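Local coordinates for protein enoyl-CoA hydratase/carnithine racemase (Thermus thermophilus JL-18, PDB 6SL9) that probably shifts double bonds in CoA-thioester intermediates of bacterial phenylacetate catabolism, forming oxepin-CoA, as an isomerase of the crotonase (enoyl-CoA hydratase/isomerase) family, at residues R50-T55 and L94-V99; R10-L15 and L193-A198. All blocks are in the same frame, centred on the assembly; numbering follows the deposited sequence.

Contact 1 (R50-T55 and L94-V99); sequences RALLLT and LEKPLV
Leu52 lies beside Leu98, and Leu53 beside Val99, in two parallel strands that meet deep inside the chain. Leu52 carries both bonds of its backbone across the same gap: its N donates to Pro97 O at 3.0 Å, while its O accepts Val99 N at 2.9 Å in an almost straight bond (176° at the hydrogen). One residue on from Leu53, Leu54 N reaches Val99 O at 2.9 Å. That same oxygen receives a CA-H contact from Leu53 CA at 3.2 Å, so it is gripped twice. With CG anti to its backbone N (chi1 175°), Leu53 bends its CD1 back across the strand gap to meet Val99 CG1 at 3.6 Å. On the other face of the sheet, Leu98 CD1 lies on Leu52 CB at 3.8 Å and also touches Leu54 CB. The connection between these neighbours is a beta-alpha-beta crossover, strand 51-56 leading through helix 77-93 to strand 98-102, in the core sheet of the crotonase fold. The side-chain contacts of Leu52 with the loop 94-96 are longer. Here Leu52 CD1 meets Lys96 CB at 4.0 Å, and an approach of Leu52 CD2 to Leu94 is uncertain, as it holds for one of two conformers of Leu94. Lys96 runs extended to Val49 O and Gly43 O, both held by its NZ. The CB of the partly exposed Arg50 points away from 94-99, and its guanidinium group bonds Gly200 O and Thr202 OG1.

Contact 2 (R10-L15 and L193-A198); sequences RQDGVL and LAKELA
Gly13 and Ala198 bring the two backbones closest, CA to CA 5.4 Å, where the type II' turn from Gln11 to Val14 faces the C-terminal part of helix 186-197, with no hydrogen bond passing between them. Having no side chain, Gly13 lets the turn come in tight, and Ala198 CB sits 3.8 Å from Gly13 O. Val14 packs beside it. Its CG1 is anti to the backbone N (chi1 -180°), which turns both methyls to the helix: CG1 and CG2 both rest against Ala194 CB, and CG2 also lies 3.6 Å from Ala194 O. The same CG2 touches Ala198 CB, four residues on, at 4.1 Å. On the more exposed side, Lys195 runs extended beyond CG and crosses Asp12 at about a right angle. Its CD passes 3.6 Å from Asp12 OD2, and its NZ makes a long salt bridge of 3.8 Å to Asp12 OD1. Replacing Lys195 by an alanine is likely to leave the Asp12 carboxylate without this countercharge and the outer flank of Val14 without the aliphatic chain beside it. Behind Asp12, the turn is braced by Arg10, whose NH2 donates to Asp12 O at 2.9 Å, in the guanidinium plane, while its NH1 pairs with Glu48. Asp12 takes the positive phi (54°) of a type II' turn, and Gln11 and Val14 bond each other N to O in both directions, the mark of a two-residue beta-hairpin, here at the sheet border of a crotonase fold with a helix laid against its turn.

Overall arrangement
Contact 1 and contact 2 have centres about 8 Å apart and share one mixed sheet, in which strands 6-11, 14-19, 51-56 and 98-102 follow each other in that order. Along the chain, contact 1 is nested within contact 2: 10-15 comes first, then 50-55 and 94-99, and 193-198 last. The two join directly, since Arg50 N lies 2.7 Å from Gly13 O and Leu53 N 2.9 Å from Leu15 O, both probable hydrogen bonds. Helix 186-197, which supplies one side of contact 2, also touches Leu53 and Val99 of contact 1. The hairpin and the central strands thus lie in one sheet, and the helix laid on it reaches Leu162 of a second subunit through Leu197.

Contact 1 (R50-T55 and L94-V99)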
# COMPACT_ATOMS: atom_id res chain seq x y z
N ARG A 50 -23.60 -18.83 -4.98
CA ARG A 50 -23.13 -17.53 -5.49
C ARG A 50 -22.20 -16.83 -4.52
O ARG A 50 -21.59 -15.83 -4.89
CB ARG A 50 -24.31 -16.63 -5.84
CG ARG A 50 -25.26 -17.16 -6.87
CD ARG A 50 -25.21 -16.54 -8.23
NE ARG A 50 -25.48 -15.11 -8.25
CZ ARG A 50 -26.68 -14.55 -8.26
NH1 ARG A 50 -27.80 -15.25 -8.26
NH2 ARG A 50 -26.73 -13.25 -8.28
N ALA A 51 -22.04 -17.34 -3.32
CA ALA A 51 -21.12 -16.76 -2.33
C ALA A 51 -20.70 -17.85 -1.36
O ALA A 51 -21.44 -18.83 -1.19
CB ALA A 51 -21.77 -15.62 -1.58
N LEU A 52 -19.55 -17.69 -0.72
CA LEU A 52 -19.07 -18.61 0.31
C LEU A 52 -18.84 -17.83 1.61
O LEU A 52 -18.56 -16.63 1.57
CB LEU A 52 -17.78 -19.26 -0.16
CG LEU A 52 -17.91 -20.35 -1.23
CD1 LEU A 52 -18.11 -19.74 -2.61
CD2 LEU A 52 -16.70 -21.24 -1.26
N LEU A 53 -19.00 -18.56 2.71
CA LEU A 53 -18.77 -18.01 4.06
C LEU A 53 -17.86 -19.02 4.78
O LEU A 53 -18.23 -20.20 4.85
CB LEU A 53 -20.08 -17.86 4.81
CG LEU A 53 -20.02 -17.41 6.28
CD1 LEU A 53 -19.25 -16.15 6.49
CD2 LEU A 53 -21.46 -17.29 6.79
N LEU A 54 -16.74 -18.58 5.35
CA LEU A 54 -15.78 -19.43 6.07
C LEU A 54 -15.71 -18.97 7.51
O LEU A 54 -15.50 -17.77 7.76
CB LEU A 54 -14.42 -19.32 5.36
CG LEU A 54 -13.28 -20.11 6.04
CD1 LEU A 54 -13.54 -21.61 6.01
CD2 LEU A 54 -11.98 -19.78 5.31
N THR A 55 -15.81 -19.92 8.42
CA THR A 55 -15.71 -19.67 9.86
C THR A 55 -15.08 -20.88 10.55
O THR A 55 -14.80 -21.87 9.89
CB THR A 55 -17.08 -19.28 10.41
OG1 THR A 55 -16.89 -18.62 11.67
CG2 THR A 55 -18.03 -20.45 10.56
N LEU A 94 -10.74 -17.55 -6.40
CA LEU A 94 -12.17 -17.94 -6.30
C LEU A 94 -13.02 -17.02 -7.18
O LEU A 94 -12.96 -15.80 -6.99
CB LEU A 94 -12.60 -17.78 -4.85
CG LEU A 94 -13.04 -19.04 -4.13
CD1 LEU A 94 -13.69 -18.68 -2.80
CD2 LEU A 94 -13.99 -19.88 -4.97
N GLU A 95 -13.89 -17.60 -7.99
CA GLU A 95 -14.71 -16.80 -8.91
C GLU A 95 -16.08 -16.50 -8.31
O GLU A 95 -17.02 -16.16 -9.01
CB GLU A 95 -14.83 -17.44 -10.29
CG GLU A 95 -13.49 -17.49 -10.98
CD GLU A 95 -13.50 -17.18 -12.45
OE1 GLU A 95 -14.55 -17.42 -13.08
OE2 GLU A 95 -12.43 -16.88 -13.01
N LYS A 96 -16.19 -16.53 -6.98
CA LYS A 96 -17.36 -16.14 -6.18
C LYS A 96 -16.82 -15.38 -4.97
O LYS A 96 -15.71 -15.65 -4.51
CB LYS A 96 -18.17 -17.37 -5.79
CG LYS A 96 -18.68 -18.12 -7.01
CD LYS A 96 -19.42 -19.41 -6.75
CE LYS A 96 -19.80 -20.08 -8.06
NZ LYS A 96 -20.62 -21.29 -7.88
N PRO A 97 -17.61 -14.45 -4.42
CA PRO A 97 -17.15 -13.70 -3.26
C PRO A 97 -17.12 -14.59 -2.01
O PRO A 97 -17.95 -15.44 -1.82
CB PRO A 97 -18.20 -12.62 -3.10
CG PRO A 97 -19.44 -13.18 -3.74
CD PRO A 97 -18.90 -13.97 -4.92
N LEU A 98 -16.14 -14.31 -1.15
CA LEU A 98 -15.90 -15.03 0.11
C LEU A 98 -16.00 -14.07 1.27
O LEU A 98 -15.28 -13.08 1.35
CB LEU A 98 -14.51 -15.68 0.06
CG LEU A 98 -14.04 -16.37 1.35
CD1 LEU A 98 -14.91 -17.55 1.66
CD2 LEU A 98 -12.58 -16.79 1.25
N VAL A 99 -16.86 -14.41 2.19
CA VAL A 99 -16.96 -13.71 3.48
C VAL A 99 -16.26 -14.59 4.50
O VAL A 99 -16.47 -15.81 4.51
CB VAL A 99 -18.43 -13.49 3.88
CG1 VAL A 99 -18.55 -12.87 5.24
CG2 VAL A 99 -19.17 -12.64 2.86

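Contact 2 (R10-L15 and L193-A198)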
# COMPACT_ATOMS: atom_id res chain seq x y z
N ARG A 10 -25.30 -25.52 2.76
CA ARG A 10 -25.80 -24.51 1.85
C ARG A 10 -27.02 -23.85 2.49
O ARG A 10 -27.95 -24.53 2.97
CB ARG A 10 -26.14 -25.04 0.46
CG ARG A 10 -26.49 -23.92 -0.52
CD ARG A 10 -26.48 -24.31 -1.98
NE ARG A 10 -27.42 -25.38 -2.32
CZ ARG A 10 -28.68 -25.23 -2.67
NH1 ARG A 10 -29.38 -26.30 -3.00
NH2 ARG A 10 -29.27 -24.05 -2.65
N GLN A 11 -27.01 -22.53 2.53
CA GLN A 11 -28.15 -21.71 2.98
C GLN A 11 -28.45 -20.76 1.81
O GLN A 11 -27.58 -19.91 1.48
CB GLN A 11 -27.78 -20.95 4.24
CG GLN A 11 -27.38 -21.84 5.40
CD GLN A 11 -27.82 -21.19 6.67
OE1 GLN A 11 -28.76 -20.42 6.69
NE2 GLN A 11 -27.09 -21.44 7.74
N ASP A 12 -29.58 -20.94 1.13
CA ASP A 12 -29.86 -20.17 -0.11
C ASP A 12 -28.71 -20.35 -1.10
O ASP A 12 -28.38 -21.48 -1.55
CB ASP A 12 -29.91 -18.65 0.15
CG ASP A 12 -31.05 -18.12 1.01
OD1 ASP A 12 -31.77 -18.93 1.66
OD2 ASP A 12 -31.23 -16.87 1.03
N GLY A 13 -28.16 -19.22 -1.47
CA GLY A 13 -27.05 -19.13 -2.44
C GLY A 13 -25.67 -19.13 -1.80
O GLY A 13 -24.69 -18.84 -2.49
N VAL A 14 -25.58 -19.44 -0.50
CA VAL A 14 -24.31 -19.38 0.25
C VAL A 14 -23.86 -20.79 0.63
O VAL A 14 -24.62 -21.52 1.29
CB VAL A 14 -24.45 -18.48 1.50
CG1 VAL A 14 -23.12 -18.43 2.25
CG2 VAL A 14 -24.91 -17.09 1.12
N LEU A 15 -22.62 -21.10 0.33
CA LEU A 15 -21.98 -22.30 0.89
C LEU A 15 -21.23 -21.85 2.16
O LEU A 15 -20.28 -21.11 2.04
CB LEU A 15 -21.08 -22.97 -0.13
CG LEU A 15 -20.33 -24.19 0.37
CD1 LEU A 15 -21.26 -25.32 0.75
CD2 LEU A 15 -19.35 -24.69 -0.66
N LEU A 193 -24.67 -10.78 5.18
CA LEU A 193 -23.81 -10.14 4.16
C LEU A 193 -23.55 -11.14 3.01
O LEU A 193 -23.64 -10.78 1.84
CB LEU A 193 -22.50 -9.71 4.81
CG LEU A 193 -21.42 -9.16 3.87
CD1 LEU A 193 -21.94 -7.96 3.15
CD2 LEU A 193 -20.15 -8.83 4.60
N ALA A 194 -23.23 -12.38 3.31
CA ALA A 194 -23.01 -13.41 2.28
C ALA A 194 -24.25 -13.58 1.42
O ALA A 194 -24.13 -13.72 0.21
CB ALA A 194 -22.55 -14.69 2.91
N LYS A 195 -25.45 -13.53 2.01
CA LYS A 195 -26.69 -13.67 1.22
C LYS A 195 -26.87 -12.47 0.30
O LYS A 195 -27.38 -12.63 -0.80
CB LYS A 195 -27.88 -13.90 2.15
CG LYS A 195 -27.98 -15.33 2.67
CD LYS A 195 -29.17 -15.49 3.60
CE LYS A 195 -29.35 -16.91 4.07
NZ LYS A 195 -30.61 -17.11 4.81
N GLU A 196 -26.50 -11.29 0.75
CA GLU A 196 -26.58 -10.08 -0.10
C GLU A 196 -25.62 -10.26 -1.27
O GLU A 196 -26.00 -10.02 -2.41
CB GLU A 196 -26.21 -8.82 0.68
CG GLU A 196 -27.18 -8.35 1.75
CD GLU A 196 -26.87 -6.96 2.32
OE1 GLU A 196 -25.97 -6.27 1.76
OE2 GLU A 196 -27.57 -6.57 3.29
N LEU A 197 -24.40 -10.72 -0.99
CA LEU A 197 -23.43 -10.95 -2.08
C LEU A 197 -23.93 -12.03 -3.02
O LEU A 197 -23.68 -11.96 -4.19
CB LEU A 197 -22.05 -11.30 -1.51
CG LEU A 197 -21.38 -10.14 -0.76
CD1 LEU A 197 -20.27 -10.66 0.12
CD2 LEU A 197 -20.82 -9.11 -1.74
N ALA A 198 -24.63 -13.03 -2.52
CA ALA A 198 -25.15 -14.12 -3.34
C ALA A 198 -26.29 -13.64 -4.26
O ALA A 198 -26.68 -14.40 -5.14
CB ALA A 198 -25.66 -15.21 -2.44